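Long-range contacts in Phospholipase/Carboxylesterase (Dyadobacter fermentans, PDB 4H0C), which probably hydrolyses carboxylic esters, perhaps including palmitoyl groups on proteins, as an alpha/beta hydrolase of the phospholipase/carboxylesterase family: residues G127-T132 and P153-T158; K9-S14 and G86-E91; T118-R123 and G143-D148. All coordinates share one frame; numbering follows the deposited sequence.

Contact 1: G127-T132 and P153-T158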
ATOM      1  N   GLY A 127       7.196   7.767  -2.774  1.00 13.14           N
ATOM      2  CA  GLY A 127       7.161   6.577  -3.618  1.00 12.34           C
ATOM      3  C   GLY A 127       6.135   5.610  -3.069  1.00 12.85           C
ATOM      4  O   GLY A 127       5.775   5.683  -1.884  1.00 14.49           O
ATOM      5  N   ILE A 128       5.635   4.722  -3.924  1.00 12.07           N
ATOM      6  CA  ILE A 128       4.588   3.785  -3.538  1.00 11.02           C
ATOM      7  C   ILE A 128       4.972   2.403  -4.034  1.00 10.58           C
ATOM      8  O   ILE A 128       5.274   2.226  -5.209  1.00 12.28           O
ATOM      9  CB  ILE A 128       3.219   4.221  -4.131  1.00 10.41           C
ATOM     10  CG1 ILE A 128       2.815   5.593  -3.557  1.00 11.92           C
ATOM     11  CG2 ILE A 128       2.158   3.175  -3.824  1.00 11.32           C
ATOM     12  CD1 ILE A 128       1.698   6.312  -4.320  1.00 12.06           C
ATOM     13  N   ILE A 129       4.997   1.429  -3.126  1.00 11.46           N
ATOM     14  CA  ILE A 129       5.388   0.059  -3.465  1.00 10.85           C
ATOM     15  C   ILE A 129       4.229  -0.884  -3.181  1.00 11.22           C
ATOM     16  O   ILE A 129       3.809  -1.055  -2.022  1.00 13.93           O
ATOM     17  CB  ILE A 129       6.612  -0.352  -2.631  1.00 12.13           C
ATOM     18  CG1 ILE A 129       7.781   0.619  -2.855  1.00 14.01           C
ATOM     19  CG2 ILE A 129       6.997  -1.780  -2.968  1.00 15.27           C
ATOM     20  CD1 ILE A 129       8.724   0.661  -1.663  1.00 16.58           C
ATOM     21  N   ALA A 130       3.677  -1.477  -4.237  1.00 10.93           N
ATOM     22  CA  ALA A 130       2.533  -2.373  -4.118  1.00 11.75           C
ATOM     23  C   ALA A 130       2.909  -3.768  -4.583  1.00 12.67           C
ATOM     24  O   ALA A 130       2.787  -4.111  -5.779  1.00 14.08           O
ATOM     25  CB  ALA A 130       1.345  -1.833  -4.904  1.00 13.01           C
ATOM     26  N   PHE A 131       3.419  -4.573  -3.646  1.00 15.51           N
ATOM     27  CA  PHE A 131       3.788  -5.964  -3.949  1.00 14.69           C
ATOM     28  C   PHE A 131       2.524  -6.805  -4.036  1.00 15.87           C
ATOM     29  O   PHE A 131       1.896  -7.098  -3.016  1.00 16.79           O
ATOM     30  CB  PHE A 131       4.691  -6.576  -2.863  1.00 15.94           C
ATOM     31  CG  PHE A 131       6.048  -5.927  -2.720  1.00 17.35           C
ATOM     32  CD1 PHE A 131       6.964  -5.915  -3.772  1.00 19.33           C
ATOM     33  CD2 PHE A 131       6.435  -5.375  -1.485  1.00 18.40           C
ATOM     34  CE1 PHE A 131       8.226  -5.347  -3.606  1.00 17.93           C
ATOM     35  CE2 PHE A 131       7.692  -4.821  -1.313  1.00 19.10           C
ATOM     36  CZ  PHE A 131       8.595  -4.795  -2.380  1.00 18.87           C
ATOM     37  N   THR A 132       2.182  -7.221  -5.255  1.00 14.95           N
ATOM     38  CA  THR A 132       1.018  -8.093  -5.527  1.00 17.27           C
ATOM     39  C   THR A 132      -0.304  -7.513  -5.027  1.00 15.38           C
ATOM     40  O   THR A 132      -0.939  -8.030  -4.084  1.00 17.41           O
ATOM     41  CB  THR A 132       1.240  -9.518  -5.017  1.00 17.85           C
ATOM     42  OG1 THR A 132       2.545  -9.951  -5.437  1.00 22.22           O
ATOM     43  CG2 THR A 132       0.161 -10.507  -5.602  1.00 20.65           C
ATOM     44  N   PRO A 153       6.927   8.002  -8.085  1.00 11.89           N
ATOM     45  CA  PRO A 153       7.299   6.676  -8.578  1.00 12.34           C
ATOM     46  C   PRO A 153       6.446   5.610  -7.889  1.00 12.45           C
ATOM     47  O   PRO A 153       6.312   5.637  -6.669  1.00 13.97           O
ATOM     48  CB  PRO A 153       8.785   6.538  -8.187  1.00 13.02           C
ATOM     49  CG  PRO A 153       9.247   7.934  -7.869  1.00 14.97           C
ATOM     50  CD  PRO A 153       8.046   8.725  -7.450  1.00 12.79           C
ATOM     51  N   VAL A 154       5.882   4.687  -8.672  1.00 12.42           N
ATOM     52  CA  VAL A 154       5.041   3.610  -8.163  1.00 14.46           C
ATOM     53  C   VAL A 154       5.542   2.300  -8.747  1.00 14.18           C
ATOM     54  O   VAL A 154       5.782   2.208  -9.949  1.00 16.61           O
ATOM     55  CB  VAL A 154       3.547   3.788  -8.562  1.00 12.96           C
ATOM     56  CG1 VAL A 154       2.687   2.633  -8.059  1.00 14.58           C
ATOM     57  CG2 VAL A 154       2.994   5.119  -8.061  1.00 15.46           C
ATOM     58  N   PHE A 155       5.732   1.302  -7.885  1.00 14.55           N
ATOM     59  CA  PHE A 155       6.045  -0.064  -8.316  1.00 14.23           C
ATOM     60  C   PHE A 155       4.853  -0.947  -8.016  1.00 12.73           C
ATOM     61  O   PHE A 155       4.369  -0.982  -6.896  1.00 16.00           O
ATOM     62  CB  PHE A 155       7.274  -0.603  -7.594  1.00 16.19           C
ATOM     63  CG  PHE A 155       7.601  -2.033  -7.946  1.00 17.11           C
ATOM     64  CD1 PHE A 155       8.292  -2.333  -9.133  1.00 18.42           C
ATOM     65  CD2 PHE A 155       7.186  -3.092  -7.129  1.00 16.89           C
ATOM     66  CE1 PHE A 155       8.587  -3.658  -9.478  1.00 22.05           C
ATOM     67  CE2 PHE A 155       7.492  -4.416  -7.469  1.00 20.26           C
ATOM     68  CZ  PHE A 155       8.185  -4.695  -8.645  1.00 19.70           C
ATOM     69  N   ILE A 156       4.360  -1.637  -9.034  1.00 13.99           N
ATOM     70  CA  ILE A 156       3.244  -2.554  -8.869  1.00 13.28           C
ATOM     71  C   ILE A 156       3.609  -3.884  -9.517  1.00 15.81           C
ATOM     72  O   ILE A 156       4.045  -3.942 -10.662  1.00 18.21           O
ATOM     73  CB  ILE A 156       1.901  -1.964  -9.401  1.00 14.80           C
ATOM     74  CG1 ILE A 156       0.715  -2.900  -9.125  1.00 14.36           C
ATOM     75  CG2 ILE A 156       1.993  -1.597 -10.875  1.00 17.99           C
ATOM     76  CD1 ILE A 156      -0.645  -2.277  -9.446  1.00 14.98           C
ATOM     77  N   SER A 157       3.457  -4.955  -8.755  1.00 16.19           N
ATOM     78  CA  SER A 157       3.771  -6.281  -9.280  1.00 17.87           C
ATOM     79  C   SER A 157       2.671  -7.272  -8.993  1.00 16.29           C
ATOM     80  O   SER A 157       1.810  -7.043  -8.154  1.00 17.90           O
ATOM     81  CB  SER A 157       5.051  -6.788  -8.648  1.00 20.04           C
ATOM     82  OG  SER A 157       4.873  -6.888  -7.253  1.00 17.87           O
ATOM     83  N   THR A 158       2.707  -8.371  -9.729  1.00 17.26           N
ATOM     84  CA  THR A 158       1.940  -9.560  -9.408  1.00 20.29           C
ATOM     85  C   THR A 158       2.577 -10.763 -10.091  1.00 19.93           C
ATOM     86  O   THR A 158       3.509 -10.624 -10.909  1.00 20.35           O
ATOM     87  CB  THR A 158       0.433  -9.425  -9.762  1.00 22.26           C
ATOM     88  OG1 THR A 158      -0.301 -10.516  -9.171  1.00 25.44           O
ATOM     89  CG2 THR A 158       0.201  -9.378 -11.285  1.00 23.99           C
TER
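Ile128 and Val154 sit abreast on neighbouring parallel strands in the central sheet of this alpha/beta hydrolase, their side chains pointing the same way. The strands run within 2° of each other, and their backbone bonds alternate as parallel pairing requires. Phe155 N reaches Ile128 O at 2.9 Å, and Phe155 O receives Ala130 N at 2.8 Å, so both polar backbone atoms of Phe155 are turned to the same neighbour.

Val154 can be followed outward. Val154 CB stands 4.1 Å from Ile128 O. Its chi1 of 178° sets CG1 anti to the backbone N, which leaves this methyl beside the same carbonyl oxygen, while Val154 CG2 turns to Ile128 and touches its CB at 4.0 Å and, a little farther off, the tip CD1. Branching at CB suits both residues, filling the space close to the extended backbone. On the same face lie Ala130 and Ile156, roofed jointly by Leu115 of helix 109-120; the small methyl of Ala130 is consistent with the close approach of that helix.

The other face carries Ile129, two phenylalanines and Ser157. The side chains of Phe131 and Phe155 cross at about a right angle, CE2 of Phe155 lying 4.0 Å from CD1 of Phe131, and Ile129 CG2 rests over one face of the Phe131 ring. Helix 198-206 covers this side. Its Glu200 hydrogen-bonds Ser157 OG, which also takes a weak bond from Thr132 N at 3.4 Å. Thr132 hydrogen-bonds Arg192 through OG1 and touches His194, probably the histidine of a Ser-His-Asp triad.

Thus oily residues seal both faces through the middle of the pair, and hydroxyl residues appear toward the C-terminal ends, where strands of this fold present the active site.

Contact 2: K9-S14 and G86-E91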
ATOM      1  N   LYS A   9      -7.102   2.537  16.550  1.00 22.16           N
ATOM      2  CA  LYS A   9      -5.825   3.222  16.319  1.00 25.08           C
ATOM      3  C   LYS A   9      -4.664   2.455  16.965  1.00 22.53           C
ATOM      4  O   LYS A   9      -4.222   2.776  18.063  1.00 29.20           O
ATOM      5  CB  LYS A   9      -5.908   4.666  16.824  1.00 29.00           C
ATOM      6  CG  LYS A   9      -4.754   5.575  16.418  1.00 30.60           C
ATOM      7  CD  LYS A   9      -5.093   7.026  16.730  1.00 38.32           C
ATOM      8  CE  LYS A   9      -3.890   7.807  17.227  1.00 34.74           C
ATOM      9  NZ  LYS A   9      -4.305   9.101  17.855  1.00 39.48           N
ATOM     10  N   GLN A  10      -4.206   1.423  16.271  1.00 20.91           N
ATOM     11  CA  GLN A  10      -3.076   0.604  16.693  1.00 20.05           C
ATOM     12  C   GLN A  10      -1.931   0.860  15.704  1.00 22.62           C
ATOM     13  O   GLN A  10      -1.985   0.410  14.555  1.00 22.05           O
ATOM     14  CB  GLN A  10      -3.460  -0.873  16.667  1.00 21.61           C
ATOM     15  CG  GLN A  10      -4.605  -1.317  17.566  1.00 28.25           C
ATOM     16  CD  GLN A  10      -4.823  -2.828  17.493  1.00 28.27           C
ATOM     17  OE1 GLN A  10      -5.788  -3.309  16.884  1.00 33.32           O
ATOM     18  NE2 GLN A  10      -3.917  -3.582  18.102  1.00 31.07           N
ATOM     19  N   ILE A  11      -0.920   1.610  16.126  1.00 21.22           N
ATOM     20  CA  ILE A  11       0.148   2.023  15.210  1.00 21.20           C
ATOM     21  C   ILE A  11       1.490   1.671  15.826  1.00 22.34           C
ATOM     22  O   ILE A  11       1.848   2.186  16.887  1.00 27.35           O
ATOM     23  CB  ILE A  11       0.110   3.544  14.897  1.00 21.55           C
ATOM     24  CG1 ILE A  11      -1.223   3.948  14.239  1.00 22.18           C
ATOM     25  CG2 ILE A  11       1.266   3.920  13.978  1.00 24.86           C
ATOM     26  CD1 ILE A  11      -1.583   5.422  14.385  1.00 27.85           C
ATOM     27  N   ILE A  12       2.239   0.815  15.149  1.00 20.68           N
ATOM     28  CA  ILE A  12       3.561   0.396  15.609  1.00 21.84           C
ATOM     29  C   ILE A  12       4.622   1.180  14.843  1.00 21.66           C
ATOM     30  O   ILE A  12       4.528   1.329  13.627  1.00 26.09           O
ATOM     31  CB  ILE A  12       3.700  -1.129  15.424  1.00 28.20           C
ATOM     32  CG1 ILE A  12       2.794  -1.824  16.440  1.00 32.31           C
ATOM     33  CG2 ILE A  12       5.133  -1.597  15.600  1.00 32.51           C
ATOM     34  CD1 ILE A  12       2.554  -3.287  16.163  1.00 38.34           C
ATOM     35  N   THR A  13       5.606   1.718  15.555  1.00 22.12           N
ATOM     36  CA  THR A  13       6.664   2.489  14.913  1.00 21.36           C
ATOM     37  C   THR A  13       8.032   1.814  15.063  1.00 23.44           C
ATOM     38  O   THR A  13       8.279   1.085  16.035  1.00 26.97           O
ATOM     39  CB  THR A  13       6.727   3.937  15.442  1.00 24.65           C
ATOM     40  OG1 THR A  13       7.029   3.908  16.837  1.00 29.73           O
ATOM     41  CG2 THR A  13       5.388   4.666  15.225  1.00 24.68           C
ATOM     42  N   SER A  14       8.913   2.087  14.106  1.00 21.77           N
ATOM     43  CA  SER A  14      10.284   1.581  14.071  1.00 19.31           C
ATOM     44  C   SER A  14      11.152   2.536  13.219  1.00 18.61           C
ATOM     45  O   SER A  14      10.725   3.644  12.856  1.00 18.41           O
ATOM     46  CB  SER A  14      10.289   0.170  13.472  1.00 22.27           C
ATOM     47  OG  SER A  14      11.582  -0.423  13.548  1.00 22.03           O
ATOM     48  N   GLY A  86      -5.064   7.114   6.678  1.00 12.62           N
ATOM     49  CA  GLY A  86      -5.132   8.578   6.652  1.00 13.58           C
ATOM     50  C   GLY A  86      -4.683   9.213   7.966  1.00 13.92           C
ATOM     51  O   GLY A  86      -4.029  10.266   7.968  1.00 16.28           O
ATOM     52  N   GLU A  87      -5.077   8.615   9.091  1.00 14.93           N
ATOM     53  CA  GLU A  87      -4.598   9.074  10.421  1.00 17.83           C
ATOM     54  C   GLU A  87      -3.069   8.987  10.534  1.00 15.95           C
ATOM     55  O   GLU A  87      -2.412   9.919  11.061  1.00 17.50           O
ATOM     56  CB  GLU A  87      -5.261   8.272  11.554  1.00 19.13           C
ATOM     57  CG  GLU A  87      -4.790   8.637  12.960  1.00 25.33           C
ATOM     58  CD  GLU A  87      -4.875  10.129  13.274  1.00 31.24           C
ATOM     59  OE1 GLU A  87      -5.941  10.732  13.041  1.00 38.54           O
ATOM     60  OE2 GLU A  87      -3.880  10.713  13.762  1.00 38.92           O
ATOM     61  N   VAL A  88      -2.505   7.865  10.065  1.00 14.72           N
ATOM     62  CA  VAL A  88      -1.057   7.679  10.097  1.00 15.03           C
ATOM     63  C   VAL A  88      -0.366   8.758   9.261  1.00 13.76           C
ATOM     64  O   VAL A  88       0.579   9.414   9.744  1.00 14.28           O
ATOM     65  CB  VAL A  88      -0.646   6.268   9.587  1.00 13.63           C
ATOM     66  CG1 VAL A  88       0.877   6.167   9.408  1.00 16.63           C
ATOM     67  CG2 VAL A  88      -1.174   5.177  10.522  1.00 17.78           C
ATOM     68  N   VAL A  89      -0.851   8.965   8.027  1.00 13.58           N
ATOM     69  CA  VAL A  89      -0.308  10.048   7.170  1.00 13.15           C
ATOM     70  C   VAL A  89      -0.401  11.408   7.855  1.00 13.65           C
ATOM     71  O   VAL A  89       0.586  12.172   7.874  1.00 14.65           O
ATOM     72  CB  VAL A  89      -0.941  10.087   5.759  1.00 13.36           C
ATOM     73  CG1 VAL A  89      -0.482  11.321   4.982  1.00 16.10           C
ATOM     74  CG2 VAL A  89      -0.647   8.773   4.998  1.00 14.50           C
ATOM     75  N   ALA A  90      -1.564  11.706   8.438  1.00 14.34           N
ATOM     76  CA  ALA A  90      -1.749  12.958   9.165  1.00 16.21           C
ATOM     77  C   ALA A  90      -0.753  13.107  10.314  1.00 16.33           C
ATOM     78  O   ALA A  90      -0.185  14.183  10.513  1.00 17.31           O
ATOM     79  CB  ALA A  90      -3.186  13.077   9.684  1.00 17.00           C
ATOM     80  N   GLU A  91      -0.538  12.036  11.075  1.00 15.98           N
ATOM     81  CA  GLU A  91       0.443  12.078  12.185  1.00 20.06           C
ATOM     82  C   GLU A  91       1.856  12.404  11.687  1.00 16.72           C
ATOM     83  O   GLU A  91       2.546  13.273  12.245  1.00 19.80           O
ATOM     84  CB  GLU A  91       0.438  10.765  12.971  1.00 23.18           C
ATOM     85  CG  GLU A  91      -0.796  10.582  13.843  1.00 27.04           C
ATOM     86  CD  GLU A  91      -0.719   9.374  14.773  1.00 32.02           C
ATOM     87  OE1 GLU A  91      -1.785   8.926  15.241  1.00 37.33           O
ATOM     88  OE2 GLU A  91       0.398   8.870  15.040  1.00 31.18           O
TER
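Lys9 stretches from near the start of the chain toward Glu91, the two side chains approaching from opposite directions. The setting is the edge of the alpha/beta hydrolase sheet, where helix 77-94 packs beside the outermost strand 11-15. Lys9 NZ forms a long salt bridge of 3.6 Å with Glu91 OE1, while the preceding carbon, Lys9 CE, stands nearer to that oxygen at 3.1 Å. The lysine therefore brings the flank of its chain as well as its charge, and farther back Lys9 CD meets Glu87 CG at 4.1 Å. Beside it Ile11 meets Val88 and Glu91, the apolar part of the contact.

Glu87 adds a second negative charge. Its OE2 is 4.4 Å from Lys9 NZ, beyond a salt bridge but close enough to feel the ammonium group. More striking, Glu87 OE2 and Glu91 OE1 are just 3.1 Å apart although both are acceptors. Lysine suits this spot because its positive charge would offset their repulsion; the crowding would also tend to make one carboxylate easier to protonate.

Helix spacing explains the pairing. Glu87 and Glu91 are one turn apart, joined by the backbone bond from Glu91 N to Glu87 O of 2.8 Å, and the bend of the Glu87 chain at chi2 (53°) folds its carboxylate back toward that of Glu91. Val88, next along the helix and buried, offers its CG2 methyl to Ile11.

Outside this shell, Tyr53 of strand 50-55 touches both Ile11 and Val88, so the apolar part continues into the sheet. Backbone bonds from Ile12 and Ser14 to strand 50-55, and from Gln10 to Gln56 just beyond it, help to fix the position of Ile11. The CD1 methyl of Ile11 ends the chain 3.9 Å from Val88 CG2 and 3.6 Å from Glu91 OE1.

Contact 3: T118-R123 and G143-D148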
ATOM      1  N   THR A 118      -3.786   5.612  -1.674  1.00 11.71           N
ATOM      2  CA  THR A 118      -2.988   6.628  -2.348  1.00 10.33           C
ATOM      3  C   THR A 118      -3.707   7.185  -3.581  1.00 11.52           C
ATOM      4  O   THR A 118      -3.506   8.319  -3.912  1.00 14.49           O
ATOM      5  CB  THR A 118      -1.573   6.160  -2.696  1.00 10.83           C
ATOM      6  OG1 THR A 118      -1.659   4.961  -3.452  1.00 11.96           O
ATOM      7  CG2 THR A 118      -0.772   5.890  -1.410  1.00 11.90           C
ATOM      8  N   THR A 119      -4.529   6.368  -4.242  1.00 12.27           N
ATOM      9  CA  THR A 119      -5.239   6.771  -5.458  1.00 11.51           C
ATOM     10  C   THR A 119      -6.509   7.591  -5.122  1.00 12.71           C
ATOM     11  O   THR A 119      -6.918   8.494  -5.878  1.00 13.69           O
ATOM     12  CB  THR A 119      -5.478   5.545  -6.352  1.00 13.72           C
ATOM     13  OG1 THR A 119      -4.219   4.867  -6.517  1.00 15.85           O
ATOM     14  CG2 THR A 119      -5.972   5.955  -7.751  1.00 16.92           C
ATOM     15  N   ARG A 120      -7.100   7.334  -3.957  1.00 11.98           N
ATOM     16  CA  ARG A 120      -8.177   8.228  -3.478  1.00 13.42           C
ATOM     17  C   ARG A 120      -7.632   9.569  -3.014  1.00 14.26           C
ATOM     18  O   ARG A 120      -8.394  10.542  -2.897  1.00 15.65           O
ATOM     19  CB  ARG A 120      -8.941   7.555  -2.329  1.00 11.73           C
ATOM     20  CG  ARG A 120      -9.826   6.404  -2.793  1.00 11.39           C
ATOM     21  CD  ARG A 120     -10.702   5.938  -1.653  1.00 13.77           C
ATOM     22  NE  ARG A 120     -11.458   4.745  -2.014  1.00 15.34           N
ATOM     23  CZ  ARG A 120     -12.658   4.440  -1.524  1.00 15.33           C
ATOM     24  NH1 ARG A 120     -13.278   5.282  -0.694  1.00 19.91           N
ATOM     25  NH2 ARG A 120     -13.246   3.318  -1.894  1.00 18.24           N
ATOM     26  N   ASN A 121      -6.323   9.611  -2.729  1.00 12.81           N
ATOM     27  CA  ASN A 121      -5.679  10.772  -2.113  1.00 12.97           C
ATOM     28  C   ASN A 121      -4.385  11.095  -2.822  1.00 11.74           C
ATOM     29  O   ASN A 121      -3.336  11.173  -2.189  1.00 14.61           O
ATOM     30  CB  ASN A 121      -5.411  10.490  -0.626  1.00 13.73           C
ATOM     31  CG  ASN A 121      -6.694  10.247   0.145  1.00 14.08           C
ATOM     32  OD1 ASN A 121      -7.415  11.196   0.476  1.00 16.96           O
ATOM     33  ND2 ASN A 121      -6.997   8.986   0.426  1.00 15.53           N
ATOM     34  N   ALA A 122      -4.449  11.191  -4.151  1.00 12.97           N
ATOM     35  CA  ALA A 122      -3.225  11.301  -4.966  1.00 11.84           C
ATOM     36  C   ALA A 122      -2.608  12.673  -4.801  1.00 14.05           C
ATOM     37  O   ALA A 122      -3.303  13.671  -4.847  1.00 16.67           O
ATOM     38  CB  ALA A 122      -3.499  10.992  -6.432  1.00 12.41           C
ATOM     39  N   ARG A 123      -1.317  12.683  -4.531  1.00 13.70           N
ATOM     40  CA  ARG A 123      -0.518  13.892  -4.481  1.00 16.06           C
ATOM     41  C   ARG A 123       0.913  13.461  -4.657  1.00 13.39           C
ATOM     42  O   ARG A 123       1.161  12.303  -4.904  1.00 13.70           O
ATOM     43  CB  ARG A 123      -0.713  14.663  -3.179  1.00 19.90           C
ATOM     44  CG  ARG A 123      -0.711  13.821  -1.930  1.00 20.18           C
ATOM     45  CD  ARG A 123      -1.099  14.741  -0.796  1.00 31.03           C
ATOM     46  NE  ARG A 123      -1.321  14.094   0.476  1.00 35.48           N
ATOM     47  CZ  ARG A 123      -1.127  14.710   1.643  1.00 33.90           C
ATOM     48  NH1 ARG A 123      -0.671  15.967   1.670  1.00 31.87           N
ATOM     49  NH2 ARG A 123      -1.368  14.064   2.776  1.00 31.61           N
ATOM     50  N   GLY A 143     -14.851   7.404  -9.742  1.00 18.32           N
ATOM     51  CA  GLY A 143     -15.261   8.636  -9.093  1.00 20.39           C
ATOM     52  C   GLY A 143     -14.660   8.857  -7.719  1.00 18.21           C
ATOM     53  O   GLY A 143     -14.682   9.994  -7.217  1.00 18.71           O
ATOM     54  N   ASN A 144     -14.121   7.785  -7.117  1.00 17.82           N
ATOM     55  CA  ASN A 144     -13.411   7.861  -5.835  1.00 16.36           C
ATOM     56  C   ASN A 144     -11.967   8.346  -5.925  1.00 16.96           C
ATOM     57  O   ASN A 144     -11.354   8.688  -4.895  1.00 16.40           O
ATOM     58  CB  ASN A 144     -13.430   6.500  -5.142  1.00 18.96           C
ATOM     59  CG  ASN A 144     -14.820   6.100  -4.683  1.00 21.18           C
ATOM     60  OD1 ASN A 144     -15.714   6.943  -4.476  1.00 24.64           O
ATOM     61  ND2 ASN A 144     -15.014   4.819  -4.517  1.00 22.42           N
ATOM     62  N   TYR A 145     -11.430   8.389  -7.145  1.00 15.91           N
ATOM     63  CA  TYR A 145     -10.012   8.642  -7.323  1.00 13.46           C
ATOM     64  C   TYR A 145      -9.776  10.092  -7.665  1.00 14.97           C
ATOM     65  O   TYR A 145     -10.296  10.595  -8.674  1.00 17.70           O
ATOM     66  CB  TYR A 145      -9.417   7.702  -8.363  1.00 14.16           C
ATOM     67  CG  TYR A 145      -9.567   6.247  -7.997  1.00 12.40           C
ATOM     68  CD1 TYR A 145      -9.355   5.812  -6.673  1.00 15.97           C
ATOM     69  CD2 TYR A 145      -9.977   5.294  -8.953  1.00 15.18           C
ATOM     70  CE1 TYR A 145      -9.515   4.482  -6.318  1.00 15.21           C
ATOM     71  CE2 TYR A 145     -10.115   3.962  -8.607  1.00 15.42           C
ATOM     72  CZ  TYR A 145      -9.893   3.561  -7.295  1.00 16.55           C
ATOM     73  OH  TYR A 145     -10.050   2.233  -6.984  1.00 18.29           O
ATOM     74  N   LYS A 146      -9.047  10.777  -6.788  1.00 13.26           N
ATOM     75  CA  LYS A 146      -8.857  12.224  -6.925  1.00 14.39           C
ATOM     76  C   LYS A 146      -7.423  12.607  -6.649  1.00 13.36           C
ATOM     77  O   LYS A 146      -6.752  11.977  -5.829  1.00 14.98           O
ATOM     78  CB  LYS A 146      -9.775  13.035  -5.980  1.00 13.83           C
ATOM     79  CG  LYS A 146     -11.257  12.748  -6.114  1.00 15.71           C
ATOM     80  CD  LYS A 146     -11.849  13.434  -7.326  1.00 20.35           C
ATOM     81  CE  LYS A 146     -13.340  13.143  -7.409  1.00 23.55           C
ATOM     82  NZ  LYS A 146     -13.870  13.721  -8.660  1.00 28.24           N
ATOM     83  N   GLY A 147      -6.962  13.656  -7.322  1.00 13.63           N
ATOM     84  CA  GLY A 147      -5.634  14.172  -7.080  1.00 11.59           C
ATOM     85  C   GLY A 147      -4.730  14.028  -8.290  1.00 12.42           C
ATOM     86  O   GLY A 147      -5.180  13.680  -9.388  1.00 14.77           O
ATOM     87  N   ASP A 148      -3.449  14.345  -8.103  1.00 14.95           N
ATOM     88  CA  ASP A 148      -2.451  14.146  -9.163  1.00 15.42           C
ATOM     89  C   ASP A 148      -1.170  13.669  -8.504  1.00 14.09           C
ATOM     90  O   ASP A 148      -0.736  14.255  -7.516  1.00 14.66           O
ATOM     91  CB  ASP A 148      -2.199  15.448  -9.941  1.00 16.32           C
ATOM     92  CG  ASP A 148      -1.383  15.209 -11.220  1.00 17.69           C
ATOM     93  OD1 ASP A 148      -0.132  15.093 -11.146  1.00 15.75           O
ATOM     94  OD2 ASP A 148      -1.992  15.134 -12.309  1.00 21.16           O
TER
HETATM   95  O   HOH W   1     -11.085  10.666  -2.881  1.00 27.44           O
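Over one face of the Tyr145 ring lies the CG2 methyl of Thr119, a CH-pi contact 3.9 Å from the ring centroid, while the backbone N of Arg120 sits at the ring edge. With chi1 at -51°, Thr119 holds CG2 anti to its own N, over the ring, and OG1 bonds back to Leu115 O within the helix. The second flat group, the Arg120 guanidinium, has Asn144 ND2 over one face, 3.5 Å from Arg120 NH2, the guanidinium and amide planes 34° apart; the side chains run side by side. Glu116 ties this cluster together, bridging to Arg120 NE and accepting a hydrogen bond from Tyr145 OH. Replacing Arg120 with an alanine would probably leave Glu116 without its cationic partner and Asn144 without the flat group it lies against.

The backbones mesh alongside. Ala122 N donates to Lys146 O at 3.0 Å, weaker bonds from Lys146 N to Thr119 O and from Asp148 N to Ala122 O flank it, and a water donates to both Arg120 O and Asn144 O. Gly147 suits its place because a CB would strike Ala122 O and its own chain.

This is the far end of a beta-alpha-beta crossover: helix 109-120, which probably follows the nucleophile elbow, as in other alpha/beta hydrolases, finishes against the loop between the next two parallel strands.

How the contacts relate
Contacts 1 and 2 both reach the seven-stranded mixed sheet, on opposite sides of the chain's centre with their own centres about 21 Å apart: contact 1 pairs two inner strands, and contact 2 sets helix 77-94 against an outermost one. Contact 3, its centre about 16 Å from that of contact 1, lies where helix 109-120 ends, and Ile128 CD1 packs on Thr118 CB at 3.7 Å. Along the chain contact 2 closes first; then the segments of contacts 3 and 1 alternate, the helix end and loop interleaving with the strands. Contacts 2 and 3, with centres about 20 Å apart, touch where Val89 packs on Arg123. Together they connect the sheet's interior, its edge and its helical cover within one alpha/beta hydrolase domain.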